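Local coordinates for uncharacterized protein AsbF (Bacillus anthracis, PDB 3DX5) that converts 3-dehydroshikimate to 3,4-dihydroxybenzoate with the help of a manganese ion, supplying the catecholate building block of the siderophore petrobactin, at residues T65-L71 against T98-F104. Numbering follows the deposited sequence.
Sequences TMISDYL and TNKIRTF. With DHB (3,4-dihydroxybenzoic acid), chain D.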
# COMPACT_ATOMS: atom_id res chain seq x y z
N THR A 65 -3.61 12.31 16.66
CA THR A 65 -2.38 12.49 17.46
C THR A 65 -1.22 13.09 16.65
O THR A 65 -0.30 13.74 17.20
CB THR A 65 -1.89 11.15 18.15
OG1 THR A 65 -1.32 10.27 17.16
CG2 THR A 65 -3.03 10.42 18.81
N MSE A 66 -1.26 12.86 15.34
CA MSE A 66 -0.13 13.10 14.46
C MSE A 66 -0.55 12.72 13.06
O MSE A 66 -1.38 11.82 12.87
CB MSE A 66 1.06 12.22 14.90
CG MSE A 66 2.35 12.37 14.06
SE MSE A 66 3.92 11.69 15.07
CE MSE A 66 3.48 9.79 15.10
N ILE A 67 0.04 13.38 12.07
CA ILE A 67 -0.04 12.90 10.70
C ILE A 67 1.32 12.32 10.33
O ILE A 67 2.35 13.00 10.49
CB ILE A 67 -0.43 14.03 9.74
CG1 ILE A 67 -1.88 14.47 10.08
CG2 ILE A 67 -0.29 13.57 8.31
CD1 ILE A 67 -2.25 15.82 9.53
N SER A 68 1.33 11.09 9.81
CA SER A 68 2.58 10.40 9.57
C SER A 68 2.88 10.26 8.08
O SER A 68 2.13 9.62 7.34
CB SER A 68 2.60 9.07 10.32
OG SER A 68 2.28 9.32 11.68
N ASP A 69 3.97 10.88 7.65
CA ASP A 69 4.24 10.99 6.25
C ASP A 69 5.72 10.76 5.98
O ASP A 69 6.38 10.07 6.77
CB ASP A 69 3.73 12.34 5.72
CG ASP A 69 3.25 12.24 4.26
OD1 ASP A 69 2.10 12.67 3.98
OD2 ASP A 69 4.01 11.75 3.38
N TYR A 70 6.23 11.30 4.88
CA TYR A 70 7.57 10.99 4.36
C TYR A 70 7.99 12.26 3.65
O TYR A 70 7.35 12.65 2.68
CB TYR A 70 7.51 9.81 3.34
CG TYR A 70 6.69 8.61 3.83
CD1 TYR A 70 7.31 7.55 4.53
CD2 TYR A 70 5.29 8.55 3.63
CE1 TYR A 70 6.55 6.47 5.02
CE2 TYR A 70 4.54 7.51 4.15
CZ TYR A 70 5.17 6.46 4.83
OH TYR A 70 4.41 5.40 5.32
N LEU A 71 9.01 12.94 4.13
CA LEU A 71 9.47 14.14 3.43
C LEU A 71 10.81 13.85 2.78
O LEU A 71 11.74 13.45 3.44
CB LEU A 71 9.56 15.33 4.37
CG LEU A 71 8.23 15.68 5.05
CD1 LEU A 71 8.47 16.69 6.19
CD2 LEU A 71 7.24 16.23 3.97
N THR A 98 -3.98 18.71 14.75
CA THR A 98 -2.82 18.06 15.33
C THR A 98 -1.64 19.03 15.14
O THR A 98 -1.63 19.81 14.20
CB THR A 98 -2.56 16.63 14.70
OG1 THR A 98 -1.39 16.07 15.28
CG2 THR A 98 -2.31 16.67 13.19
N ASN A 99 -0.67 18.99 16.04
CA ASN A 99 0.52 19.81 15.89
C ASN A 99 1.77 18.97 15.60
O ASN A 99 2.90 19.46 15.82
CB ASN A 99 0.73 20.67 17.15
CG ASN A 99 1.09 19.84 18.39
OD1 ASN A 99 0.94 18.60 18.42
ND2 ASN A 99 1.61 20.51 19.41
N LYS A 100 1.62 17.73 15.11
CA LYS A 100 2.80 16.88 14.85
C LYS A 100 2.77 16.21 13.48
O LYS A 100 1.70 15.74 13.03
CB LYS A 100 2.91 15.76 15.92
CG LYS A 100 2.92 16.25 17.36
CD LYS A 100 2.94 15.08 18.36
CE LYS A 100 2.82 15.60 19.80
NZ LYS A 100 1.56 16.38 20.06
N ILE A 101 3.95 16.18 12.84
CA ILE A 101 4.20 15.52 11.56
C ILE A 101 5.38 14.54 11.71
O ILE A 101 6.50 14.95 12.08
CB ILE A 101 4.58 16.52 10.44
CG1 ILE A 101 3.48 17.57 10.22
CG2 ILE A 101 4.90 15.78 9.13
CD1 ILE A 101 2.04 17.00 9.96
N ARG A 102 5.16 13.28 11.38
CA ARG A 102 6.21 12.28 11.47
C ARG A 102 6.93 12.21 10.12
O ARG A 102 6.30 12.14 9.06
CB ARG A 102 5.57 10.92 11.81
CG ARG A 102 6.54 9.71 12.03
CD ARG A 102 7.28 9.16 10.76
NE ARG A 102 6.47 8.83 9.57
CZ ARG A 102 5.87 7.66 9.38
NH1 ARG A 102 5.17 7.45 8.26
NH2 ARG A 102 5.96 6.71 10.33
N THR A 103 8.25 12.21 10.16
CA THR A 103 9.04 11.95 8.96
C THR A 103 10.25 11.11 9.30
O THR A 103 10.48 10.80 10.48
CB THR A 103 9.42 13.26 8.19
OG1 THR A 103 9.95 12.91 6.90
CG2 THR A 103 10.48 14.09 8.94
N PHE A 104 10.97 10.68 8.27
CA PHE A 104 12.18 9.85 8.43
C PHE A 104 13.38 10.68 8.05
O PHE A 104 13.27 11.57 7.20
CB PHE A 104 12.10 8.60 7.54
CG PHE A 104 11.02 7.64 7.99
CD1 PHE A 104 11.20 6.85 9.11
CD2 PHE A 104 9.81 7.58 7.31
CE1 PHE A 104 10.21 5.99 9.56
CE2 PHE A 104 8.81 6.70 7.74
CZ PHE A 104 9.00 5.93 8.85
C1 DHB D . 6.70 2.48 8.47
C2 DHB D . 6.94 2.55 9.84
C3 DHB D . 7.64 1.54 10.49
O3 DHB D . 7.92 1.53 11.83
C4 DHB D . 8.16 0.42 9.69
O4 DHB D . 8.85 -0.54 10.35
C5 DHB D . 7.95 0.38 8.31
C6 DHB D . 7.21 1.42 7.71
C DHB D . 5.91 3.59 7.80
O1 DHB D . 5.69 3.64 6.58
O2 DHB D . 5.39 4.57 8.55
O HOH W 1 -0.12 13.89 19.95
O HOH W 2 -1.55 16.72 18.20
O HOH W 3 12.52 13.96 6.07
O HOH W 4 10.94 10.60 4.93
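Ile-67 and Arg-102 bind strand 65-68 to strand 100-103 in parallel register: Ile-67 N donates to Lys-100 O, Ile-67 O accepts from Arg-102 N, and Asp-69 N continues the ladder to Arg-102 O, each at 3.0 Å. Asp-69 O, close to the guanidinium plane, accepts from Arg-102 NE at 3.1 Å and from NH1 at 3.2 Å. Bends at chi2 (-70°) and chi3 (-51°) fold the chain back for this side-on grip. The guanidinium lies between small Ser-68, its CB over one face, and the rim of the Phe-104 ring, CE2 over the other. Arg-102 NH2 bonds O2 of 3,4-dihydroxybenzoate at 2.8 Å and forms a salt bridge with Glu-142, while NH1 adds a weak bond to the same O2. Tyr-70 OH donates to carboxylate O1 at 2.5 Å and is hydrogen-bonded to Trp-35 NE1. The arginine takes one carboxylate oxygen, the tyrosine the other. Thr-103 OG1 accepts Leu-71 N at 2.9 Å, much as a backbone carbonyl would, and donates to a water that also bonds Leu-71 O and Phe-104 O. Joined through helix 79-96, the strands form a beta-alpha-beta unit of the TIM barrel, whose C-terminal strand ends carry the substrate site.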